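Local coordinates for protein neutral proteinase inhibitor ScNPI (Streptomyces caespitosus, PDB 4HWX) that acts as a dimeric single-domain inhibitor that targets two peptidase classes at once: serine endopeptidases, probably of the subtilisin type, and probably a metallopeptidase, at residues R59-P64 against V90-T95; H94-T99 against S103-S108. One frame throughout, in Å; residues are numbered along the deposited sequence.

How the contacts relate
After helix 43-52 the chain runs through R59-P64, makes a long excursion with C70 and strand 77-82, and returns along strand 88-96. Contact 1 closes that loop of 25 residues by setting R59-P64 against V90-T95. Contact 2 follows directly: the strand runs out at F96, helix 99-105 starts, and its last turn folds back on the strand end, closing a loop of only three residues. The two loops come one after the other, overlapping at H94 and T95. They also meet in space. A62 N lies 3.0 Å from N105 O, a probable hydrogen bond, and L61 packs on F96, so sheet, loop and helix are tied together.

Contact 1. Residues R59-P64 against V90-T95; sequences RLLAAP and VAWKHT. With ACT (acetate ion), chain E.
L61 is the residue of R59-P64 that makes close contact with the strand, where it meets W92 and H94. The fork of its side chain splits between the two rings. L61 CD1 comes up to the edge of the indole in the plane of the ring, 3.7 Å from W92 CZ2 and 3.8 Å from W92 CH2. Farther along the same edge, W92 NE1 is hydrogen-bonded to N58 OD1. L61 CD2 instead sits over one face of the imidazole, 3.7 Å from the centroid of the H94 ring and 14° off its normal, a CH-pi contact. In this Streptomyces subtilisin inhibitor fold, the loop after helix 43-52 lies against strand 88-96, where the alternate residues W92 and H94 present their rings to it. With CG anti to the backbone N (chi1 -168°), the H94 ring swings out beneath L61 and offers its N-H to an acetate, probably from the crystallisation liquor. The bond from H94 NE2 to acetate OXT is 2.9 Å and nearly straight (176°), while the acetate CH3 lies 3.6 Å from L61 CD2. With an alanine in place of H94, L61 CD2 would probably lose the ring face it rests on, and the acetate its N-H donor. At the far end of the segment, P64 packs on the end of helix 99-105.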
ATOM      1  N   ARG A  59       6.772  13.925  -9.582  1.00 30.74           N
ATOM      2  CA  ARG A  59       7.676  13.767 -10.730  1.00 31.20           C
ATOM      3  C   ARG A  59       7.211  12.637 -11.670  1.00 32.56           C
ATOM      4  O   ARG A  59       7.758  12.521 -12.764  1.00 32.33           O
ATOM      5  CB  ARG A  59       9.138  13.551 -10.284  1.00 30.08           C
ATOM      6  CG  ARG A  59       9.725  14.824  -9.696  1.00 34.42           C
ATOM      7  CD  ARG A  59      11.132  14.682  -9.159  1.00 38.98           C
ATOM      8  NE  ARG A  59      11.492  15.892  -8.418  1.00 50.72           N
ATOM      9  CZ  ARG A  59      12.420  15.966  -7.467  1.00 64.61           C
ATOM     10  NH1 ARG A  59      13.119  14.890  -7.123  1.00 49.57           N
ATOM     11  NH2 ARG A  59      12.654  17.114  -6.850  1.00 55.48           N
ATOM     12  N   LEU A  60       6.188  11.830 -11.271  1.00 28.74           N
ATOM     13  CA  LEU A  60       5.593  10.802 -12.151  1.00 27.75           C
ATOM     14  C   LEU A  60       4.763  11.498 -13.253  1.00 32.53           C
ATOM     15  O   LEU A  60       4.523  10.921 -14.303  1.00 32.01           O
ATOM     16  CB  LEU A  60       4.708   9.800 -11.371  1.00 27.01           C
ATOM     17  CG  LEU A  60       5.415   8.842 -10.395  1.00 30.63           C
ATOM     18  CD1 LEU A  60       4.421   7.984  -9.662  1.00 29.86           C
ATOM     19  CD2 LEU A  60       6.426   7.956 -11.103  1.00 32.93           C
ATOM     20  N   LEU A  61       4.305  12.734 -12.986  1.00 30.32           N
ATOM     21  CA  LEU A  61       3.546  13.518 -13.947  1.00 31.31           C
ATOM     22  C   LEU A  61       4.532  14.260 -14.819  1.00 35.98           C
ATOM     23  O   LEU A  61       5.576  14.689 -14.327  1.00 35.79           O
ATOM     24  CB  LEU A  61       2.574  14.493 -13.250  1.00 32.17           C
ATOM     25  CG  LEU A  61       1.277  13.893 -12.703  1.00 37.89           C
ATOM     26  CD1 LEU A  61       1.486  13.302 -11.358  1.00 39.20           C
ATOM     27  CD2 LEU A  61       0.219  14.960 -12.558  1.00 41.16           C
ATOM     28  N   ALA A  62       4.250  14.345 -16.121  1.00 32.82           N
ATOM     29  CA  ALA A  62       5.135  15.046 -17.060  1.00 33.93           C
ATOM     30  C   ALA A  62       4.315  15.901 -18.016  1.00 37.65           C
ATOM     31  O   ALA A  62       3.142  15.589 -18.247  1.00 35.56           O
ATOM     32  CB  ALA A  62       5.972  14.036 -17.834  1.00 35.39           C
ATOM     33  N   ALA A  63       4.905  17.005 -18.538  1.00 34.50           N
ATOM     34  CA  ALA A  63       4.238  17.861 -19.527  1.00 33.86           C
ATOM     35  C   ALA A  63       3.777  16.950 -20.679  1.00 34.32           C
ATOM     36  O   ALA A  63       4.566  16.135 -21.180  1.00 33.85           O
ATOM     37  CB  ALA A  63       5.205  18.946 -20.025  1.00 35.68           C
ATOM     38  N   PRO A  64       2.480  16.940 -21.022  1.00 28.92           N
ATOM     39  CA  PRO A  64       2.007  15.969 -22.031  1.00 29.05           C
ATOM     40  C   PRO A  64       2.541  16.192 -23.442  1.00 34.30           C
ATOM     41  O   PRO A  64       2.982  17.290 -23.755  1.00 35.20           O
ATOM     42  CB  PRO A  64       0.485  16.197 -22.039  1.00 29.43           C
ATOM     43  CG  PRO A  64       0.178  16.817 -20.702  1.00 32.47           C
ATOM     44  CD  PRO A  64       1.355  17.712 -20.449  1.00 29.17           C
ATOM     45  N   VAL A  90       5.393   6.339   2.044  1.00 37.80           N
ATOM     46  CA  VAL A  90       4.797   7.049   0.908  1.00 36.43           C
ATOM     47  C   VAL A  90       3.264   6.975   1.038  1.00 37.79           C
ATOM     48  O   VAL A  90       2.736   5.906   1.258  1.00 36.07           O
ATOM     49  CB  VAL A  90       5.287   6.464  -0.460  1.00 39.90           C
ATOM     50  CG1 VAL A  90       4.505   7.054  -1.648  1.00 39.07           C
ATOM     51  CG2 VAL A  90       6.795   6.669  -0.650  1.00 40.34           C
ATOM     52  N   ALA A  91       2.585   8.114   0.901  1.00 35.95           N
ATOM     53  CA  ALA A  91       1.131   8.289   0.902  1.00 36.89           C
ATOM     54  C   ALA A  91       0.885   9.429  -0.052  1.00 39.91           C
ATOM     55  O   ALA A  91       1.092  10.597   0.300  1.00 40.77           O
ATOM     56  CB  ALA A  91       0.617   8.589   2.312  1.00 39.48           C
ATOM     57  N   TRP A  92       0.621   9.083  -1.320  1.00 33.71           N
ATOM     58  CA  TRP A  92       0.494  10.072  -2.389  1.00 32.67           C
ATOM     59  C   TRP A  92      -0.764   9.839  -3.205  1.00 34.14           C
ATOM     60  O   TRP A  92      -1.194   8.699  -3.387  1.00 30.76           O
ATOM     61  CB  TRP A  92       1.739  10.018  -3.300  1.00 31.11           C
ATOM     62  CG  TRP A  92       1.753  10.980  -4.464  1.00 31.43           C
ATOM     63  CD1 TRP A  92       2.211  12.268  -4.457  1.00 34.67           C
ATOM     64  CD2 TRP A  92       1.342  10.706  -5.812  1.00 30.42           C
ATOM     65  NE1 TRP A  92       2.104  12.817  -5.713  1.00 33.65           N
ATOM     66  CE2 TRP A  92       1.579  11.878  -6.568  1.00 33.99           C
ATOM     67  CE3 TRP A  92       0.837   9.567  -6.468  1.00 30.84           C
ATOM     68  CZ2 TRP A  92       1.298  11.954  -7.937  1.00 32.06           C
ATOM     69  CZ3 TRP A  92       0.595   9.633  -7.833  1.00 31.72           C
ATOM     70  CH2 TRP A  92       0.831  10.815  -8.556  1.00 32.20           C
ATOM     71  N   LYS A  93      -1.355  10.936  -3.690  1.00 31.54           N
ATOM     72  CA  LYS A  93      -2.506  10.859  -4.580  1.00 30.48           C
ATOM     73  C   LYS A  93      -2.516  12.056  -5.536  1.00 34.45           C
ATOM     74  O   LYS A  93      -1.871  13.074  -5.276  1.00 33.76           O
ATOM     75  CB  LYS A  93      -3.838  10.748  -3.813  1.00 32.87           C
ATOM     76  CG  LYS A  93      -4.221  11.989  -3.004  1.00 44.45           C
ATOM     77  CD  LYS A  93      -5.560  11.790  -2.298  1.00 57.26           C
ATOM     78  CE  LYS A  93      -5.892  12.938  -1.372  1.00 71.98           C
ATOM     79  NZ  LYS A  93      -7.126  12.676  -0.578  1.00 83.13           N
ATOM     80  N   HIS A  94      -3.246  11.915  -6.641  1.00 31.20           N
ATOM     81  CA  HIS A  94      -3.450  12.981  -7.629  1.00 31.01           C
ATOM     82  C   HIS A  94      -4.744  12.723  -8.340  1.00 32.24           C
ATOM     83  O   HIS A  94      -4.965  11.600  -8.784  1.00 31.48           O
ATOM     84  CB  HIS A  94      -2.292  13.103  -8.641  1.00 30.81           C
ATOM     85  CG  HIS A  94      -2.372  14.360  -9.456  1.00 34.02           C
ATOM     86  ND1 HIS A  94      -1.724  15.524  -9.058  1.00 35.95           N
ATOM     87  CD2 HIS A  94      -3.068  14.615 -10.594  1.00 34.13           C
ATOM     88  CE1 HIS A  94      -2.013  16.431  -9.984  1.00 35.08           C
ATOM     89  NE2 HIS A  94      -2.819  15.935 -10.925  1.00 34.16           N
ATOM     90  N   THR A  95      -5.598  13.754  -8.431  1.00 29.39           N
ATOM     91  CA  THR A  95      -6.906  13.701  -9.108  1.00 29.38           C
ATOM     92  C   THR A  95      -6.807  14.390 -10.474  1.00 30.40           C
ATOM     93  O   THR A  95      -6.330  15.519 -10.564  1.00 29.09           O
ATOM     94  CB  THR A  95      -8.004  14.349  -8.243  1.00 33.18           C
ATOM     95  OG1 THR A  95      -8.052  13.679  -6.989  1.00 35.63           O
ATOM     96  CG2 THR A  95      -9.396  14.283  -8.897  1.00 33.66           C
TER
HETATM   97  C   ACT E 504      -3.170  18.096 -13.720  1.00 70.50           C
HETATM   98  O   ACT E 504      -3.578  19.209 -14.122  1.00 77.21           O
HETATM   99  OXT ACT E 504      -3.964  17.275 -13.275  1.00 68.00           O
HETATM  100  CH3 ACT E 504      -1.696  17.778 -13.771  1.00 69.92           C

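Contact 2. Residues H94-T99 against S103-S108; sequences HTFSNT and SANLNS. With ACT (acetate ion), chain E.
T99 O accepts a hydrogen bond from S103 N at 2.9 Å. The bond is close to straight (166°) and belongs to the first turn of helix 99-105. From the strand end, F96 reaches across with CG anti to the carbonyl carbon (chi1 -61°), bringing the far rim of the ring against N105 at the end of the helix and L106 just past it. F96 CE1 lies 3.7 Å from N105 CB. F96 CZ is 3.9 Å from L106 CG, and F96 CE2 is as far from L106 CD1, the leucine crossing the phenyl at about a right angle. Over the centre of one face stands H94 CD2, 3.4 Å above the F96 ring plane, the two rings inclined at about 50°. The acetate fits into the same corner, its OXT 3.6 Å from F96 CD1 and its methyl 3.8 Å from N105 OD1. The N105 amide is held by a hydrogen bond from ND2 to V101 O. V77 and V79 of the adjacent strand also pack on F96. N98 is the N-cap: its OD1 takes the N-H of V101, while ND2 is hydrogen-bonded to both P71 O and Y73 O. Such an asparagine, tying a helix start to the segment beside the C70-C100 disulfide, probably braces the reactive-site loop, as in subtilisin inhibitors of this family.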
ATOM      1  N   HIS A  94      -3.246  11.915  -6.641  1.00 31.20           N
ATOM      2  CA  HIS A  94      -3.450  12.981  -7.629  1.00 31.01           C
ATOM      3  C   HIS A  94      -4.744  12.723  -8.340  1.00 32.24           C
ATOM      4  O   HIS A  94      -4.965  11.600  -8.784  1.00 31.48           O
ATOM      5  CB  HIS A  94      -2.292  13.103  -8.641  1.00 30.81           C
ATOM      6  CG  HIS A  94      -2.372  14.360  -9.456  1.00 34.02           C
ATOM      7  ND1 HIS A  94      -1.724  15.524  -9.058  1.00 35.95           N
ATOM      8  CD2 HIS A  94      -3.068  14.615 -10.594  1.00 34.13           C
ATOM      9  CE1 HIS A  94      -2.013  16.431  -9.984  1.00 35.08           C
ATOM     10  NE2 HIS A  94      -2.819  15.935 -10.925  1.00 34.16           N
ATOM     11  N   THR A  95      -5.598  13.754  -8.431  1.00 29.39           N
ATOM     12  CA  THR A  95      -6.906  13.701  -9.108  1.00 29.38           C
ATOM     13  C   THR A  95      -6.807  14.390 -10.474  1.00 30.40           C
ATOM     14  O   THR A  95      -6.330  15.519 -10.564  1.00 29.09           O
ATOM     15  CB  THR A  95      -8.004  14.349  -8.243  1.00 33.18           C
ATOM     16  OG1 THR A  95      -8.052  13.679  -6.989  1.00 35.63           O
ATOM     17  CG2 THR A  95      -9.396  14.283  -8.897  1.00 33.66           C
ATOM     18  N   PHE A  96      -7.230  13.686 -11.524  1.00 26.32           N
ATOM     19  CA  PHE A  96      -7.274  14.205 -12.887  1.00 26.86           C
ATOM     20  C   PHE A  96      -8.737  14.514 -13.276  1.00 31.30           C
ATOM     21  O   PHE A  96      -9.643  13.842 -12.784  1.00 30.41           O
ATOM     22  CB  PHE A  96      -6.647  13.202 -13.868  1.00 27.72           C
ATOM     23  CG  PHE A  96      -5.189  12.895 -13.611  1.00 28.71           C
ATOM     24  CD1 PHE A  96      -4.185  13.733 -14.100  1.00 29.62           C
ATOM     25  CD2 PHE A  96      -4.815  11.752 -12.905  1.00 30.07           C
ATOM     26  CE1 PHE A  96      -2.835  13.444 -13.867  1.00 30.26           C
ATOM     27  CE2 PHE A  96      -3.457  11.447 -12.698  1.00 31.12           C
ATOM     28  CZ  PHE A  96      -2.479  12.295 -13.179  1.00 29.63           C
ATOM     29  N   SER A  97      -8.953  15.499 -14.188  1.00 27.59           N
ATOM     30  CA  SER A  97     -10.273  15.946 -14.695  1.00 28.24           C
ATOM     31  C   SER A  97     -11.093  14.776 -15.254  1.00 31.91           C
ATOM     32  O   SER A  97     -12.298  14.712 -15.035  1.00 32.27           O
ATOM     33  CB  SER A  97     -10.077  16.985 -15.808  1.00 31.78           C
ATOM     34  OG  SER A  97      -9.322  18.094 -15.360  1.00 46.88           O
ATOM     35  N   ASN A  98     -10.428  13.878 -16.006  1.00 29.04           N
ATOM     36  CA  ASN A  98     -11.008  12.684 -16.625  1.00 29.61           C
ATOM     37  C   ASN A  98      -9.877  11.719 -17.023  1.00 31.08           C
ATOM     38  O   ASN A  98      -8.704  12.035 -16.812  1.00 28.63           O
ATOM     39  CB  ASN A  98     -11.910  13.049 -17.832  1.00 26.51           C
ATOM     40  CG  ASN A  98     -11.204  13.830 -18.904  1.00 32.63           C
ATOM     41  OD1 ASN A  98     -10.128  13.456 -19.357  1.00 29.40           O
ATOM     42  ND2 ASN A  98     -11.794  14.929 -19.358  1.00 31.55           N
ATOM     43  N   THR A  99     -10.229  10.547 -17.569  1.00 28.11           N
ATOM     44  CA  THR A  99      -9.235   9.529 -17.938  1.00 27.73           C
ATOM     45  C   THR A  99      -8.307   9.974 -19.045  1.00 28.99           C
ATOM     46  O   THR A  99      -7.129   9.592 -19.017  1.00 27.16           O
ATOM     47  CB  THR A  99      -9.902   8.211 -18.323  1.00 34.35           C
ATOM     48  OG1 THR A  99     -10.732   8.429 -19.467  1.00 37.65           O
ATOM     49  CG2 THR A  99     -10.687   7.606 -17.158  1.00 29.80           C
ATOM     50  N   SER A 103      -4.231  10.034 -18.689  1.00 27.26           N
ATOM     51  CA  SER A 103      -3.337   9.377 -19.653  1.00 28.97           C
ATOM     52  C   SER A 103      -2.304  10.369 -20.212  1.00 32.91           C
ATOM     53  O   SER A 103      -1.096  10.041 -20.254  1.00 30.91           O
ATOM     54  CB  SER A 103      -4.134   8.726 -20.781  1.00 32.94           C
ATOM     55  OG  SER A 103      -3.268   8.172 -21.757  1.00 44.02           O
ATOM     56  N   ALA A 104      -2.754  11.595 -20.569  1.00 29.02           N
ATOM     57  CA  ALA A 104      -1.868  12.628 -21.133  1.00 29.24           C
ATOM     58  C   ALA A 104      -0.736  13.018 -20.165  1.00 32.66           C
ATOM     59  O   ALA A 104       0.415  13.169 -20.598  1.00 31.86           O
ATOM     60  CB  ALA A 104      -2.667  13.867 -21.518  1.00 30.24           C
ATOM     61  N   ASN A 105      -1.054  13.147 -18.868  1.00 29.01           N
ATOM     62  CA  ASN A 105      -0.072  13.585 -17.868  1.00 28.82           C
ATOM     63  C   ASN A 105       0.740  12.459 -17.261  1.00 33.48           C
ATOM     64  O   ASN A 105       1.769  12.739 -16.643  1.00 33.18           O
ATOM     65  CB  ASN A 105      -0.777  14.334 -16.753  1.00 26.65           C
ATOM     66  CG  ASN A 105      -1.196  15.700 -17.194  1.00 42.19           C
ATOM     67  OD1 ASN A 105      -0.412  16.652 -17.129  1.00 32.43           O
ATOM     68  ND2 ASN A 105      -2.404  15.802 -17.736  1.00 33.15           N
ATOM     69  N   LEU A 106       0.290  11.200 -17.395  1.00 31.45           N
ATOM     70  CA  LEU A 106       1.037  10.109 -16.789  1.00 33.94           C
ATOM     71  C   LEU A 106       1.900   9.410 -17.802  1.00 49.14           C
ATOM     72  O   LEU A 106       2.225   8.237 -17.598  1.00 50.55           O
ATOM     73  CB  LEU A 106       0.146   9.120 -16.023  1.00 33.43           C
ATOM     74  CG  LEU A 106      -0.142   9.538 -14.584  1.00 38.49           C
ATOM     75  CD1 LEU A 106      -1.143   8.588 -13.944  1.00 40.01           C
ATOM     76  CD2 LEU A 106       1.156   9.626 -13.733  1.00 39.66           C
ATOM     77  N   ASN A 107       2.305  10.155 -18.880  1.00 51.69           N
ATOM     78  CA  ASN A 107       3.258   9.760 -19.934  1.00 55.24           C
ATOM     79  C   ASN A 107       2.767   8.460 -20.549  1.00 62.23           C
ATOM     80  O   ASN A 107       1.648   8.379 -21.063  1.00 63.56           O
ATOM     81  CB  ASN A 107       4.651   9.588 -19.239  1.00 60.44           C
ATOM     82  CG  ASN A 107       5.897   9.701 -20.067  1.00 94.00           C
ATOM     83  OD1 ASN A 107       6.699   8.762 -20.130  1.00 92.74           O
ATOM     84  ND2 ASN A 107       6.179  10.898 -20.557  1.00 87.97           N
ATOM     85  N   SER A 108       3.615   7.454 -20.459  1.00 58.15           N
ATOM     86  CA  SER A 108       3.428   6.034 -20.705  1.00 57.50           C
ATOM     87  C   SER A 108       4.248   5.392 -19.578  1.00 57.20           C
ATOM     88  O   SER A 108       4.795   4.290 -19.710  1.00 57.57           O
ATOM     89  CB  SER A 108       3.862   5.647 -22.116  1.00 62.65           C
ATOM     90  OG  SER A 108       2.771   5.769 -23.014  1.00 70.68           O
TER
HETATM   91  C   ACT E 504      -3.170  18.096 -13.720  1.00 70.50           C
HETATM   92  O   ACT E 504      -3.578  19.209 -14.122  1.00 77.21           O
HETATM   93  OXT ACT E 504      -3.964  17.275 -13.275  1.00 68.00           O
HETATM   94  CH3 ACT E 504      -1.696  17.778 -13.771  1.00 69.92           C